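Local coordinates for pesticidal crystal protein Cry2Aa (Bacillus thuringiensis serovar kurstaki, PDB 1I5P) that kills dipteran and lepidopteran insect larvae by binding to their midgut epithelial cells and promoting colloid-osmotic lysis, at residues A181-I192 and Y208-Y219. Sequence-based numbering, arbitrary orientation.
Sequences ANMHLSFIRDVI and YRDYLRNYTRDY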
ATOM      1  N   ALA A 181       5.719   3.028 -18.273  1.00 14.05           N
ATOM      2  CA  ALA A 181       6.203   4.220 -17.596  1.00 14.01           C
ATOM      3  C   ALA A 181       7.363   3.792 -16.703  1.00 14.89           C
ATOM      4  O   ALA A 181       8.339   4.527 -16.549  1.00 16.56           O
ATOM      5  CB  ALA A 181       5.087   4.854 -16.763  1.00 11.76           C
ATOM      6  N   ASN A 182       7.262   2.596 -16.125  1.00 15.49           N
ATOM      7  CA  ASN A 182       8.327   2.068 -15.274  1.00 15.91           C
ATOM      8  C   ASN A 182       9.620   1.997 -16.073  1.00 14.47           C
ATOM      9  O   ASN A 182      10.685   2.379 -15.596  1.00 11.87           O
ATOM     10  CB  ASN A 182       8.000   0.651 -14.786  1.00 19.50           C
ATOM     11  CG  ASN A 182       7.143   0.636 -13.540  1.00 21.23           C
ATOM     12  OD1 ASN A 182       7.025   1.639 -12.844  1.00 22.07           O
ATOM     13  ND2 ASN A 182       6.563  -0.521 -13.237  1.00 22.30           N
ATOM     14  N   MET A 183       9.509   1.498 -17.297  1.00 12.98           N
ATOM     15  CA  MET A 183      10.665   1.353 -18.164  1.00 14.24           C
ATOM     16  C   MET A 183      11.306   2.683 -18.539  1.00 12.64           C
ATOM     17  O   MET A 183      12.524   2.829 -18.473  1.00 14.22           O
ATOM     18  CB  MET A 183      10.270   0.581 -19.426  1.00 14.12           C
ATOM     19  CG  MET A 183       9.815  -0.849 -19.145  1.00 17.36           C
ATOM     20  SD  MET A 183       9.049  -1.631 -20.579  1.00 23.52           S
ATOM     21  CE  MET A 183       7.645  -2.461 -19.843  1.00 21.59           C
ATOM     22  N   HIS A 184      10.488   3.657 -18.922  1.00 12.56           N
ATOM     23  CA  HIS A 184      11.007   4.966 -19.307  1.00 13.39           C
ATOM     24  C   HIS A 184      11.657   5.709 -18.137  1.00 12.82           C
ATOM     25  O   HIS A 184      12.762   6.244 -18.268  1.00  9.48           O
ATOM     26  CB  HIS A 184       9.890   5.834 -19.899  1.00 15.63           C
ATOM     27  CG  HIS A 184      10.385   7.085 -20.561  1.00 17.83           C
ATOM     28  ND1 HIS A 184       9.555   8.146 -20.861  1.00 17.54           N
ATOM     29  CD2 HIS A 184      11.622   7.445 -20.978  1.00 17.49           C
ATOM     30  CE1 HIS A 184      10.262   9.106 -21.430  1.00 18.23           C
ATOM     31  NE2 HIS A 184      11.519   8.708 -21.514  1.00 17.75           N
ATOM     32  N   LEU A 185      10.971   5.746 -16.996  1.00 10.87           N
ATOM     33  CA  LEU A 185      11.495   6.444 -15.828  1.00 11.84           C
ATOM     34  C   LEU A 185      12.743   5.763 -15.281  1.00 12.56           C
ATOM     35  O   LEU A 185      13.661   6.436 -14.804  1.00 11.86           O
ATOM     36  CB  LEU A 185      10.419   6.547 -14.742  1.00 11.46           C
ATOM     37  CG  LEU A 185       9.265   7.506 -15.064  1.00 14.02           C
ATOM     38  CD1 LEU A 185       8.234   7.483 -13.941  1.00 12.89           C
ATOM     39  CD2 LEU A 185       9.810   8.917 -15.256  1.00 12.95           C
ATOM     40  N   SER A 186      12.773   4.433 -15.361  1.00 11.50           N
ATOM     41  CA  SER A 186      13.922   3.664 -14.893  1.00 13.24           C
ATOM     42  C   SER A 186      15.111   4.001 -15.789  1.00 14.13           C
ATOM     43  O   SER A 186      16.247   4.129 -15.320  1.00 13.37           O
ATOM     44  CB  SER A 186      13.630   2.164 -14.968  1.00  8.96           C
ATOM     45  OG  SER A 186      12.613   1.792 -14.045  1.00 16.12           O
ATOM     46  N   PHE A 187      14.821   4.128 -17.085  1.00 13.84           N
ATOM     47  CA  PHE A 187      15.807   4.463 -18.108  1.00 14.45           C
ATOM     48  C   PHE A 187      16.429   5.820 -17.794  1.00 13.31           C
ATOM     49  O   PHE A 187      17.650   5.973 -17.781  1.00 14.86           O
ATOM     50  CB  PHE A 187      15.118   4.502 -19.484  1.00 15.28           C
ATOM     51  CG  PHE A 187      15.861   5.304 -20.523  1.00 16.05           C
ATOM     52  CD1 PHE A 187      17.025   4.808 -21.108  1.00 17.27           C
ATOM     53  CD2 PHE A 187      15.400   6.562 -20.909  1.00 14.22           C
ATOM     54  CE1 PHE A 187      17.721   5.551 -22.062  1.00 14.16           C
ATOM     55  CE2 PHE A 187      16.094   7.313 -21.867  1.00 15.70           C
ATOM     56  CZ  PHE A 187      17.258   6.802 -22.442  1.00 13.93           C
ATOM     57  N   ILE A 188      15.575   6.802 -17.539  1.00 12.90           N
ATOM     58  CA  ILE A 188      16.026   8.147 -17.213  1.00 13.74           C
ATOM     59  C   ILE A 188      16.905   8.142 -15.961  1.00 14.12           C
ATOM     60  O   ILE A 188      17.969   8.756 -15.938  1.00 13.17           O
ATOM     61  CB  ILE A 188      14.816   9.083 -17.012  1.00 13.99           C
ATOM     62  CG1 ILE A 188      14.087   9.252 -18.351  1.00 13.95           C
ATOM     63  CG2 ILE A 188      15.270  10.433 -16.446  1.00 12.09           C
ATOM     64  CD1 ILE A 188      12.717   9.920 -18.249  1.00 15.20           C
ATOM     65  N   ARG A 189      16.463   7.431 -14.931  1.00 14.39           N
ATOM     66  CA  ARG A 189      17.225   7.343 -13.694  1.00 16.11           C
ATOM     67  C   ARG A 189      18.581   6.691 -13.963  1.00 15.78           C
ATOM     68  O   ARG A 189      19.588   7.082 -13.380  1.00 16.05           O
ATOM     69  CB  ARG A 189      16.457   6.523 -12.649  1.00 15.02           C
ATOM     70  CG  ARG A 189      17.066   6.555 -11.248  1.00 14.07           C
ATOM     71  CD  ARG A 189      16.317   5.613 -10.320  1.00  9.97           C
ATOM     72  NE  ARG A 189      16.691   5.764  -8.913  1.00 12.26           N
ATOM     73  CZ  ARG A 189      17.416   4.885  -8.230  1.00 12.40           C
ATOM     74  NH1 ARG A 189      17.862   3.784  -8.821  1.00  9.75           N
ATOM     75  NH2 ARG A 189      17.670   5.090  -6.945  1.00 14.42           N
ATOM     76  N   ASP A 190      18.603   5.695 -14.845  1.00 16.76           N
ATOM     77  CA  ASP A 190      19.849   5.007 -15.174  1.00 15.61           C
ATOM     78  C   ASP A 190      20.858   5.976 -15.782  1.00 16.95           C
ATOM     79  O   ASP A 190      22.031   5.972 -15.410  1.00 15.75           O
ATOM     80  CB  ASP A 190      19.592   3.858 -16.156  1.00 14.26           C
ATOM     81  CG  ASP A 190      19.041   2.610 -15.475  1.00 14.36           C
ATOM     82  OD1 ASP A 190      18.958   2.586 -14.229  1.00 14.12           O
ATOM     83  OD2 ASP A 190      18.699   1.644 -16.191  1.00 12.84           O
ATOM     84  N   VAL A 191      20.403   6.807 -16.716  1.00 16.29           N
ATOM     85  CA  VAL A 191      21.289   7.774 -17.355  1.00 15.07           C
ATOM     86  C   VAL A 191      21.923   8.676 -16.303  1.00 16.29           C
ATOM     87  O   VAL A 191      23.122   8.951 -16.342  1.00 12.68           O
ATOM     88  CB  VAL A 191      20.521   8.658 -18.364  1.00 16.81           C
ATOM     89  CG1 VAL A 191      21.424   9.780 -18.872  1.00 16.83           C
ATOM     90  CG2 VAL A 191      20.021   7.809 -19.523  1.00 12.37           C
ATOM     91  N   ILE A 192      21.103   9.120 -15.355  1.00 16.27           N
ATOM     92  CA  ILE A 192      21.557   9.999 -14.284  1.00 15.02           C
ATOM     93  C   ILE A 192      22.603   9.358 -13.368  1.00 16.65           C
ATOM     94  O   ILE A 192      23.695   9.905 -13.177  1.00 15.95           O
ATOM     95  CB  ILE A 192      20.369  10.452 -13.403  1.00 14.43           C
ATOM     96  CG1 ILE A 192      19.382  11.272 -14.247  1.00 13.89           C
ATOM     97  CG2 ILE A 192      20.876  11.252 -12.207  1.00 10.18           C
ATOM     98  CD1 ILE A 192      18.088  11.608 -13.538  1.00 14.23           C
ATOM     99  N   TYR A 208      18.493  15.340 -18.171  1.00 18.49           N
ATOM    100  CA  TYR A 208      17.852  14.131 -17.666  1.00 18.77           C
ATOM    101  C   TYR A 208      17.362  14.238 -16.233  1.00 17.29           C
ATOM    102  O   TYR A 208      16.452  13.519 -15.836  1.00 18.11           O
ATOM    103  CB  TYR A 208      18.768  12.911 -17.842  1.00 17.08           C
ATOM    104  CG  TYR A 208      18.561  12.269 -19.194  1.00 17.19           C
ATOM    105  CD1 TYR A 208      18.959  12.925 -20.359  1.00 16.97           C
ATOM    106  CD2 TYR A 208      17.856  11.069 -19.322  1.00 16.17           C
ATOM    107  CE1 TYR A 208      18.652  12.418 -21.616  1.00 14.72           C
ATOM    108  CE2 TYR A 208      17.544  10.551 -20.581  1.00 16.15           C
ATOM    109  CZ  TYR A 208      17.939  11.234 -21.719  1.00 15.83           C
ATOM    110  OH  TYR A 208      17.584  10.752 -22.958  1.00 19.96           O
ATOM    111  N   ARG A 209      17.947  15.132 -15.446  1.00 18.94           N
ATOM    112  CA  ARG A 209      17.463  15.298 -14.081  1.00 18.98           C
ATOM    113  C   ARG A 209      16.056  15.895 -14.204  1.00 20.13           C
ATOM    114  O   ARG A 209      15.145  15.507 -13.474  1.00 19.92           O
ATOM    115  CB  ARG A 209      18.362  16.253 -13.281  1.00 19.65           C
ATOM    116  CG  ARG A 209      19.760  15.734 -12.944  1.00 19.49           C
ATOM    117  CD  ARG A 209      20.495  16.766 -12.089  1.00 19.82           C
ATOM    118  NE  ARG A 209      21.884  16.422 -11.786  1.00 19.92           N
ATOM    119  CZ  ARG A 209      22.274  15.578 -10.834  1.00 20.90           C
ATOM    120  NH1 ARG A 209      21.384  14.962 -10.069  1.00 20.37           N
ATOM    121  NH2 ARG A 209      23.569  15.377 -10.628  1.00 21.82           N
ATOM    122  N   ASP A 210      15.884  16.836 -15.135  1.00 19.65           N
ATOM    123  CA  ASP A 210      14.578  17.462 -15.343  1.00 21.24           C
ATOM    124  C   ASP A 210      13.607  16.447 -15.925  1.00 20.71           C
ATOM    125  O   ASP A 210      12.414  16.475 -15.622  1.00 20.56           O
ATOM    126  CB  ASP A 210      14.675  18.669 -16.284  1.00 22.45           C
ATOM    127  CG  ASP A 210      15.352  19.864 -15.640  1.00 24.37           C
ATOM    128  OD1 ASP A 210      15.403  19.926 -14.394  1.00 24.06           O
ATOM    129  OD2 ASP A 210      15.820  20.751 -16.386  1.00 26.55           O
ATOM    130  N   TYR A 211      14.120  15.557 -16.769  1.00 18.44           N
ATOM    131  CA  TYR A 211      13.288  14.519 -17.362  1.00 18.81           C
ATOM    132  C   TYR A 211      12.662  13.648 -16.268  1.00 18.16           C
ATOM    133  O   TYR A 211      11.457  13.393 -16.273  1.00 18.05           O
ATOM    134  CB  TYR A 211      14.120  13.635 -18.296  1.00 19.11           C
ATOM    135  CG  TYR A 211      14.327  14.181 -19.697  1.00 18.58           C
ATOM    136  CD1 TYR A 211      15.097  13.478 -20.625  1.00 20.21           C
ATOM    137  CD2 TYR A 211      13.737  15.376 -20.105  1.00 19.27           C
ATOM    138  CE1 TYR A 211      15.273  13.949 -21.924  1.00 21.35           C
ATOM    139  CE2 TYR A 211      13.907  15.858 -21.405  1.00 21.04           C
ATOM    140  CZ  TYR A 211      14.674  15.137 -22.308  1.00 22.18           C
ATOM    141  OH  TYR A 211      14.828  15.582 -23.600  1.00 21.92           O
ATOM    142  N   LEU A 212      13.487  13.192 -15.330  1.00 17.33           N
ATOM    143  CA  LEU A 212      12.990  12.343 -14.254  1.00 16.93           C
ATOM    144  C   LEU A 212      11.847  13.031 -13.515  1.00 16.83           C
ATOM    145  O   LEU A 212      10.806  12.428 -13.259  1.00 14.10           O
ATOM    146  CB  LEU A 212      14.113  12.008 -13.266  1.00 15.92           C
ATOM    147  CG  LEU A 212      13.729  10.985 -12.185  1.00 18.94           C
ATOM    148  CD1 LEU A 212      13.300   9.678 -12.844  1.00 16.97           C
ATOM    149  CD2 LEU A 212      14.908  10.746 -11.245  1.00 15.00           C
ATOM    150  N   ARG A 213      12.041  14.301 -13.178  1.00 16.39           N
ATOM    151  CA  ARG A 213      11.007  15.038 -12.474  1.00 18.04           C
ATOM    152  C   ARG A 213       9.780  15.281 -13.349  1.00 16.88           C
ATOM    153  O   ARG A 213       8.658  14.939 -12.965  1.00 13.75           O
ATOM    154  CB  ARG A 213      11.529  16.389 -11.983  1.00 19.00           C
ATOM    155  CG  ARG A 213      10.457  17.214 -11.257  1.00 23.15           C
ATOM    156  CD  ARG A 213      10.733  18.707 -11.355  1.00 27.79           C
ATOM    157  NE  ARG A 213       9.754  19.519 -10.628  1.00 31.61           N
ATOM    158  CZ  ARG A 213       8.602  19.968 -11.129  1.00 31.18           C
ATOM    159  NH1 ARG A 213       8.252  19.698 -12.379  1.00 31.63           N
ATOM    160  NH2 ARG A 213       7.800  20.704 -10.371  1.00 30.07           N
ATOM    161  N   ASN A 214       9.989  15.872 -14.522  1.00 17.17           N
ATOM    162  CA  ASN A 214       8.876  16.196 -15.416  1.00 18.39           C
ATOM    163  C   ASN A 214       8.076  15.006 -15.913  1.00 18.11           C
ATOM    164  O   ASN A 214       6.850  15.071 -15.976  1.00 18.51           O
ATOM    165  CB  ASN A 214       9.371  17.025 -16.604  1.00 18.36           C
ATOM    166  CG  ASN A 214       9.911  18.383 -16.180  1.00 22.01           C
ATOM    167  OD1 ASN A 214       9.605  18.873 -15.095  1.00 25.30           O
ATOM    168  ND2 ASN A 214      10.705  19.002 -17.045  1.00 24.47           N
ATOM    169  N   TYR A 215       8.748  13.918 -16.266  1.00 16.59           N
ATOM    170  CA  TYR A 215       8.013  12.754 -16.734  1.00 15.95           C
ATOM    171  C   TYR A 215       7.322  12.046 -15.571  1.00 15.54           C
ATOM    172  O   TYR A 215       6.239  11.493 -15.733  1.00 14.52           O
ATOM    173  CB  TYR A 215       8.936  11.814 -17.512  1.00 17.77           C
ATOM    174  CG  TYR A 215       9.222  12.327 -18.913  1.00 16.87           C
ATOM    175  CD1 TYR A 215      10.456  12.883 -19.239  1.00 16.07           C
ATOM    176  CD2 TYR A 215       8.230  12.304 -19.897  1.00 17.77           C
ATOM    177  CE1 TYR A 215      10.699  13.408 -20.512  1.00 17.29           C
ATOM    178  CE2 TYR A 215       8.459  12.824 -21.171  1.00 17.19           C
ATOM    179  CZ  TYR A 215       9.696  13.374 -21.472  1.00 19.81           C
ATOM    180  OH  TYR A 215       9.920  13.879 -22.734  1.00 20.64           O
ATOM    181  N   THR A 216       7.933  12.082 -14.391  1.00 15.59           N
ATOM    182  CA  THR A 216       7.308  11.464 -13.221  1.00 15.33           C
ATOM    183  C   THR A 216       5.986  12.196 -12.989  1.00 16.40           C
ATOM    184  O   THR A 216       4.962  11.588 -12.680  1.00 15.23           O
ATOM    185  CB  THR A 216       8.196  11.606 -11.959  1.00 15.10           C
ATOM    186  OG1 THR A 216       9.328  10.732 -12.070  1.00 11.42           O
ATOM    187  CG2 THR A 216       7.410  11.261 -10.704  1.00 12.64           C
ATOM    188  N   ARG A 217       6.023  13.513 -13.149  1.00 16.19           N
ATOM    189  CA  ARG A 217       4.838  14.333 -12.979  1.00 17.44           C
ATOM    190  C   ARG A 217       3.759  13.955 -13.996  1.00 17.03           C
ATOM    191  O   ARG A 217       2.632  13.625 -13.623  1.00 14.70           O
ATOM    192  CB  ARG A 217       5.211  15.811 -13.118  1.00 19.58           C
ATOM    193  CG  ARG A 217       4.033  16.747 -13.344  1.00 23.59           C
ATOM    194  CD  ARG A 217       4.171  17.425 -14.695  1.00 27.56           C
ATOM    195  NE  ARG A 217       4.974  18.639 -14.621  1.00 28.29           N
ATOM    196  CZ  ARG A 217       5.695  19.128 -15.624  1.00 28.82           C
ATOM    197  NH1 ARG A 217       5.735  18.502 -16.792  1.00 27.20           N
ATOM    198  NH2 ARG A 217       6.365  20.258 -15.462  1.00 29.88           N
ATOM    199  N   ASP A 218       4.109  13.992 -15.276  1.00 17.22           N
ATOM    200  CA  ASP A 218       3.155  13.668 -16.337  1.00 17.14           C
ATOM    201  C   ASP A 218       2.548  12.277 -16.199  1.00 16.45           C
ATOM    202  O   ASP A 218       1.324  12.111 -16.261  1.00 14.82           O
ATOM    203  CB  ASP A 218       3.825  13.782 -17.708  1.00 18.04           C
ATOM    204  CG  ASP A 218       4.299  15.190 -18.012  1.00 18.97           C
ATOM    205  OD1 ASP A 218       3.941  16.113 -17.257  1.00 18.97           O
ATOM    206  OD2 ASP A 218       5.024  15.374 -19.010  1.00 22.53           O
ATOM    207  N   TYR A 219       3.404  11.279 -16.023  1.00 15.09           N
ATOM    208  CA  TYR A 219       2.943   9.910 -15.892  1.00 15.23           C
ATOM    209  C   TYR A 219       2.160   9.681 -14.604  1.00 14.53           C
ATOM    210  O   TYR A 219       1.166   8.955 -14.600  1.00 15.81           O
ATOM    211  CB  TYR A 219       4.134   8.956 -15.968  1.00 15.71           C
ATOM    212  CG  TYR A 219       4.916   9.046 -17.265  1.00 16.34           C
ATOM    213  CD1 TYR A 219       6.193   8.499 -17.359  1.00 14.42           C
ATOM    214  CD2 TYR A 219       4.383   9.671 -18.396  1.00 16.32           C
ATOM    215  CE1 TYR A 219       6.921   8.570 -18.537  1.00 16.16           C
ATOM    216  CE2 TYR A 219       5.109   9.748 -19.590  1.00 14.46           C
ATOM    217  CZ  TYR A 219       6.378   9.198 -19.649  1.00 16.26           C
ATOM    218  OH  TYR A 219       7.126   9.282 -20.802  1.00 15.38           O
TER
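Helices 170-193 and 202-232 of the N-terminal bundle of this delta-endotoxin pack antiparallel by knobs into holes. The axes of segments 181-192 and 208-219 come within 9.0 Å, crossing at -155°. Ile188 is one knob, seated among Tyr208, Tyr211, Leu212 and Tyr215. Its CG2, anti to the backbone N, meets Leu212 CB at 3.7 Å. Its CD1, on the other branch, reaches Tyr215 CD1 at 3.9 Å. Tyr208 is a knob from the other helix, among Phe187, Ile188, Val191 and Ile192. Val191 CG1 makes a CH-pi contact over one Tyr208 face, 4.1 Å from the ring centroid. Tyr211 CD1 covers the opposite face and Phe187 CE2 meets the edge.

At the other end, His184, Tyr215 and Tyr219 form an aromatic cluster. His184 turns its CE1 edge to the face of Tyr215, planes at 55°. His184 ND1 and Tyr219 OH share a bent hydrogen bond of 2.7 Å (142°) near the imidazole plane. Leu185 CG packs at the Tyr219 edge, 4.0 Å from Tyr219 CD1. Trp259 touches Ala181, Leu185 and Tyr219. In this mainly apolar interface, the one hydrogen bond between the segments joins two buried polar side chains and, with another at His184 NE2, probably restricts imidazole rotation.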